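Local structure of lipoprotein (Shewanella oneidensis, 3LHN) at residues 28-33 against 51-56; 45-50 against 57-62. The protein is a putative lipoprotein of unproven function whose NlpE-type, calycin-like barrel is consistent with binding of a lipid or another small hydrophobic ligand. One frame throughout, in Å; residues are numbered along the deposited sequence. Where two conformers were deposited one is given.

Interaction 1: residues 28-33 against 51-56; sequences DWPGVY and LQADNS
W29 meets the 51-56 segment with the six-membered end of its indole, at one end of a closed antiparallel beta-barrel of the NlpE family, where the chain entering strand 31-37 passes the turn between strands 44-51 and 56-64. The Q52 carbonyl comes to the ring edge, near its plane, with O 3.3 Å from W29 CZ3, while the L51 side chain crosses the indole at about a right angle and sets CB 4.1 Å from CE3. The N55 side chain crosses the indole at about a right angle, its amide plane inclined 35° to the ring, and OD1 lies 3.6 Å from CH2; that oxygen accepts a hydrogen bond from W79. With CG of W29 between the backbone N and the carbonyl carbon (chi1 55°), the six-membered end is brought to the 51-56 turn. P30 CD sits over one indole face toward the rim, and P30 CG continues to A53 CB at 4.1 Å.

Backbone evidence fixes the register: G31 and L51 form an antiparallel hydrogen-bonded pair, with G31 N donating to L51 O and L51 N to G31 O, the latter bond the straighter. The G31 backbone angles are of a kind tolerated mainly by glycine, since a CB there would come too near P30 O. Q52 to N55 form a type I turn, closed by N55 N bonding to Q52 O, the same oxygen that meets the indole. The L51 side chain also crosses that of Y33 at about a right angle, CD1 lying 4.2 Å from Y33 CE1. The Y33 hydroxyl in turn donates to W29 O, its OH 2.6 Å from that oxygen and tilted 19° from the carbonyl plane.

Interaction 2: residues 45-50 against 57-62; sequences IQTTLT and FELKSI
Strands 45-50 and 57-62 run antiparallel at 167°, their axes 4.6 Å apart, and six backbone hydrogen bonds join the hydrogen-bonded pairs Q46 with I62, T48 with K60 and T50 with E58. Q46 N to I62 O is bent, with an N-H...O angle of 145°; the other five are straighter. Between them lie the non-hydrogen-bonded pairs T47 with S61 and L49 with L59, whose side chains share one face.

On that face the T47 methyl CG2 meets L59 CD1 at 3.6 Å, the two side chains crossing obliquely. L49 reaches along the neighbouring strand: its CB lies 4.0 Å from L59 CD1, and its CD1 is 3.8 Å from F57 CD2. CG of L49 stands opposite the backbone N (chi1 175°), beside the carbonyl carbon, which lets CD1 extend to the F57 ring. This is a beta hairpin within the calycin-like barrel, flanked by strands 31-37 and 69-79; F57 also packs on V73 and F77 of the latter.

The T47 hydroxyl has two uses: OG1 donates to I45 O, 2.9 Å away and from well above the carbonyl plane, and accepts from a water 2.7 Å from OG1 that is also hydrogen-bonded to S61 OG. A valine in its place would probably leave this water without its bond to strand 44-51 and I45 O without its hydroxyl donor. I45 CG2 touches S61 CB at 3.6 Å. On the other face, a second water bridges T50 OG1 and E58 O, donating to the carbonyl oxygen that already accepts from T50 N.

Interactions 1 and 2 have centres about 13 Å apart and interlock along the chain: 28-33 comes first, 45-50 runs directly into 51-56, and 57-62 follows at once. In the strand order of the barrel, strand 44-51 pairs with strand 31-37 along one edge and with strand 56-64 along the other. The evidence for continuity is a probable hydrogen bond from L49 N to Y33 O, 2.8 Å apart, while V32 CG1 packs 3.6 Å from T48 CG2 and V32 CG2 lies 3.6 Å from T50 OG1. Interaction 1 thus joins the barrel's first strand to the turn of the hairpin whose two arms form interaction 2, and G31 O lies 3.8 Å from T50 CG2.

Interaction 1: residues 28-33 against 51-56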
# COMPACT_ATOMS: atom_id res chain seq x y z
N ASP A 28 -4.35 -23.65 -20.13
CA ASP A 28 -3.72 -22.79 -21.13
C ASP A 28 -3.80 -21.39 -20.47
O ASP A 28 -4.63 -20.53 -20.83
CB ASP A 28 -4.40 -22.81 -22.49
CG ASP A 28 -3.72 -21.86 -23.48
OD1 ASP A 28 -2.56 -21.53 -23.23
OD2 ASP A 28 -4.38 -21.50 -24.47
N TRP A 29 -2.96 -21.18 -19.48
CA TRP A 29 -2.99 -19.94 -18.68
C TRP A 29 -2.21 -18.75 -19.26
O TRP A 29 -2.55 -17.65 -18.95
CB TRP A 29 -2.62 -20.18 -17.19
CG TRP A 29 -1.27 -20.86 -17.01
CD1 TRP A 29 -1.04 -22.19 -16.82
CD2 TRP A 29 0.01 -20.24 -17.07
NE1 TRP A 29 0.30 -22.44 -16.79
CE2 TRP A 29 0.97 -21.26 -16.91
CE3 TRP A 29 0.45 -18.91 -17.25
CZ2 TRP A 29 2.34 -21.01 -16.90
CZ3 TRP A 29 1.80 -18.67 -17.25
CH2 TRP A 29 2.73 -19.72 -17.10
N PRO A 30 -1.15 -18.95 -20.06
CA PRO A 30 -0.51 -17.76 -20.69
C PRO A 30 -1.58 -17.01 -21.50
O PRO A 30 -2.33 -17.60 -22.24
CB PRO A 30 0.61 -18.37 -21.55
CG PRO A 30 0.92 -19.65 -20.90
CD PRO A 30 -0.43 -20.20 -20.45
N GLY A 31 -1.63 -15.71 -21.32
CA GLY A 31 -2.63 -14.92 -21.98
C GLY A 31 -2.95 -13.65 -21.24
O GLY A 31 -2.23 -13.25 -20.31
N VAL A 32 -4.01 -12.99 -21.70
CA VAL A 32 -4.41 -11.69 -21.26
C VAL A 32 -5.74 -11.76 -20.55
O VAL A 32 -6.70 -12.33 -21.06
CB VAL A 32 -4.55 -10.75 -22.47
CG1 VAL A 32 -4.97 -9.32 -22.07
CG2 VAL A 32 -3.23 -10.72 -23.28
N TYR A 33 -5.82 -11.19 -19.37
CA TYR A 33 -7.00 -11.22 -18.51
C TYR A 33 -7.41 -9.83 -18.15
O TYR A 33 -6.53 -8.96 -17.87
CB TYR A 33 -6.66 -12.01 -17.25
CG TYR A 33 -6.21 -13.44 -17.50
CD1 TYR A 33 -4.86 -13.72 -17.79
CD2 TYR A 33 -7.10 -14.50 -17.38
CE1 TYR A 33 -4.45 -15.00 -18.04
CE2 TYR A 33 -6.71 -15.79 -17.59
CZ TYR A 33 -5.37 -16.03 -17.92
OH TYR A 33 -4.95 -17.35 -18.10
N LEU A 51 0.09 -12.71 -18.74
CA LEU A 51 1.01 -13.72 -18.21
C LEU A 51 1.69 -14.43 -19.35
O LEU A 51 1.05 -14.83 -20.33
CB LEU A 51 0.28 -14.78 -17.38
CG LEU A 51 -0.63 -14.28 -16.25
CD1 LEU A 51 -1.20 -15.53 -15.51
CD2 LEU A 51 0.11 -13.36 -15.25
N GLN A 52 3.00 -14.61 -19.27
CA GLN A 52 3.75 -15.44 -20.22
C GLN A 52 4.15 -16.77 -19.62
O GLN A 52 4.34 -16.89 -18.41
CB GLN A 52 5.02 -14.72 -20.67
CG GLN A 52 4.83 -13.36 -21.15
CD GLN A 52 3.98 -13.23 -22.40
OE1 GLN A 52 3.85 -14.18 -23.22
NE2 GLN A 52 3.45 -12.02 -22.59
N ALA A 53 4.41 -17.76 -20.48
CA ALA A 53 4.80 -19.10 -20.08
C ALA A 53 6.06 -19.10 -19.26
O ALA A 53 6.27 -20.02 -18.43
CB ALA A 53 4.98 -20.01 -21.33
N ASP A 54 6.96 -18.11 -19.46
CA ASP A 54 8.21 -18.03 -18.69
C ASP A 54 8.09 -17.35 -17.33
O ASP A 54 9.08 -17.03 -16.69
CB ASP A 54 9.30 -17.40 -19.56
CG ASP A 54 9.05 -15.95 -19.83
OD1 ASP A 54 8.10 -15.35 -19.29
OD2 ASP A 54 9.85 -15.38 -20.62
N ASN A 55 6.85 -17.16 -16.92
CA ASN A 55 6.50 -16.60 -15.61
C ASN A 55 6.84 -15.13 -15.50
O ASN A 55 7.12 -14.62 -14.42
CB ASN A 55 7.12 -17.41 -14.47
CG ASN A 55 6.54 -18.77 -14.33
OD1 ASN A 55 5.50 -19.11 -14.90
ND2 ASN A 55 7.19 -19.59 -13.51
N SER A 56 6.80 -14.43 -16.61
CA SER A 56 6.91 -12.98 -16.63
C SER A 56 5.50 -12.44 -16.85
O SER A 56 4.60 -13.12 -17.38
CB SER A 56 7.90 -12.49 -17.67
OG SER A 56 7.49 -12.75 -18.94

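Interaction 2: residues 45-50 against 57-62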
# COMPACT_ATOMS: atom_id res chain seq x y z
N ILE A 45 -10.62 -0.05 -10.83
CA ILE A 45 -9.31 -0.22 -11.46
C ILE A 45 -9.50 -1.08 -12.71
O ILE A 45 -9.67 -2.31 -12.60
CB ILE A 45 -8.28 -0.87 -10.56
CG1 ILE A 45 -8.26 -0.27 -9.14
CG2 ILE A 45 -6.90 -0.71 -11.19
CD1 ILE A 45 -7.36 -1.05 -8.18
N GLN A 46 -9.50 -0.45 -13.88
CA GLN A 46 -9.62 -1.20 -15.12
C GLN A 46 -8.29 -1.88 -15.35
O GLN A 46 -7.28 -1.22 -15.61
CB GLN A 46 -9.99 -0.25 -16.24
CG GLN A 46 -10.12 -0.86 -17.60
CD GLN A 46 -10.72 0.12 -18.63
OE1 GLN A 46 -11.61 0.93 -18.32
NE2 GLN A 46 -10.22 0.03 -19.85
N THR A 47 -8.28 -3.18 -15.27
CA THR A 47 -7.07 -3.99 -15.18
C THR A 47 -6.88 -4.91 -16.36
O THR A 47 -7.82 -5.57 -16.80
CB THR A 47 -7.16 -4.85 -13.90
OG1 THR A 47 -7.26 -3.98 -12.78
CG2 THR A 47 -5.93 -5.80 -13.74
N THR A 48 -5.67 -4.97 -16.87
CA THR A 48 -5.26 -5.91 -17.94
C THR A 48 -3.98 -6.56 -17.46
O THR A 48 -2.98 -5.89 -17.19
CB THR A 48 -5.01 -5.17 -19.28
OG1 THR A 48 -6.16 -4.36 -19.61
CG2 THR A 48 -4.73 -6.19 -20.39
N LEU A 49 -4.03 -7.87 -17.24
CA LEU A 49 -2.88 -8.64 -16.72
C LEU A 49 -2.54 -9.70 -17.75
O LEU A 49 -3.36 -10.54 -18.09
CB LEU A 49 -3.23 -9.25 -15.38
CG LEU A 49 -2.20 -10.16 -14.75
CD1 LEU A 49 -0.79 -9.48 -14.65
CD2 LEU A 49 -2.68 -10.58 -13.35
N THR A 50 -1.31 -9.62 -18.24
CA THR A 50 -0.77 -10.50 -19.28
C THR A 50 0.28 -11.40 -18.64
O THR A 50 1.26 -10.91 -18.10
CB THR A 50 -0.17 -9.74 -20.45
OG1 THR A 50 -1.17 -8.88 -20.99
CG2 THR A 50 0.28 -10.69 -21.52
N PHE A 57 5.29 -11.21 -16.40
CA PHE A 57 3.99 -10.59 -16.56
C PHE A 57 4.10 -9.12 -16.89
O PHE A 57 5.10 -8.47 -16.58
CB PHE A 57 3.09 -10.71 -15.32
CG PHE A 57 3.47 -9.79 -14.19
CD1 PHE A 57 4.51 -10.13 -13.31
CD2 PHE A 57 2.84 -8.58 -14.02
CE1 PHE A 57 4.88 -9.29 -12.35
CE2 PHE A 57 3.24 -7.70 -13.02
CZ PHE A 57 4.26 -8.06 -12.17
N GLU A 58 3.00 -8.61 -17.44
CA GLU A 58 2.79 -7.16 -17.62
C GLU A 58 1.41 -6.79 -17.13
O GLU A 58 0.45 -7.48 -17.48
CB GLU A 58 2.98 -6.76 -19.09
CG GLU A 58 4.36 -6.92 -19.67
CD GLU A 58 4.58 -6.10 -20.94
OE1 GLU A 58 3.59 -5.60 -21.54
OE2 GLU A 58 5.79 -5.89 -21.30
N LEU A 59 1.30 -5.75 -16.31
CA LEU A 59 0.04 -5.35 -15.72
C LEU A 59 -0.20 -3.91 -16.12
O LEU A 59 0.73 -3.06 -16.05
CB LEU A 59 0.12 -5.47 -14.21
CG LEU A 59 -1.03 -4.95 -13.36
CD1 LEU A 59 -2.31 -5.77 -13.57
CD2 LEU A 59 -0.64 -4.91 -11.83
N LYS A 60 -1.39 -3.61 -16.65
CA LYS A 60 -1.83 -2.24 -16.81
C LYS A 60 -3.04 -2.05 -15.90
O LYS A 60 -3.98 -2.86 -15.87
CB LYS A 60 -2.17 -1.93 -18.25
CG LYS A 60 -2.72 -0.52 -18.43
CD LYS A 60 -3.11 -0.32 -19.89
CE LYS A 60 -3.31 1.11 -20.25
NZ LYS A 60 -3.73 1.10 -21.71
N SER A 61 -3.04 -0.94 -15.20
CA SER A 61 -4.12 -0.60 -14.25
C SER A 61 -4.52 0.84 -14.48
O SER A 61 -3.69 1.72 -14.26
CB SER A 61 -3.65 -0.71 -12.80
OG SER A 61 -3.16 -2.02 -12.48
N ILE A 62 -5.73 1.10 -14.97
CA ILE A 62 -6.24 2.46 -15.08
C ILE A 62 -7.14 2.71 -13.90
O ILE A 62 -8.19 2.06 -13.71
CB ILE A 62 -7.03 2.67 -16.36
CG1 ILE A 62 -6.16 2.23 -17.56
CG2 ILE A 62 -7.54 4.10 -16.48
CD1 ILE A 62 -6.86 2.45 -18.90
O HOH W 1 -4.87 -3.79 -11.46
O HOH W 2 -1.12 -6.35 -19.81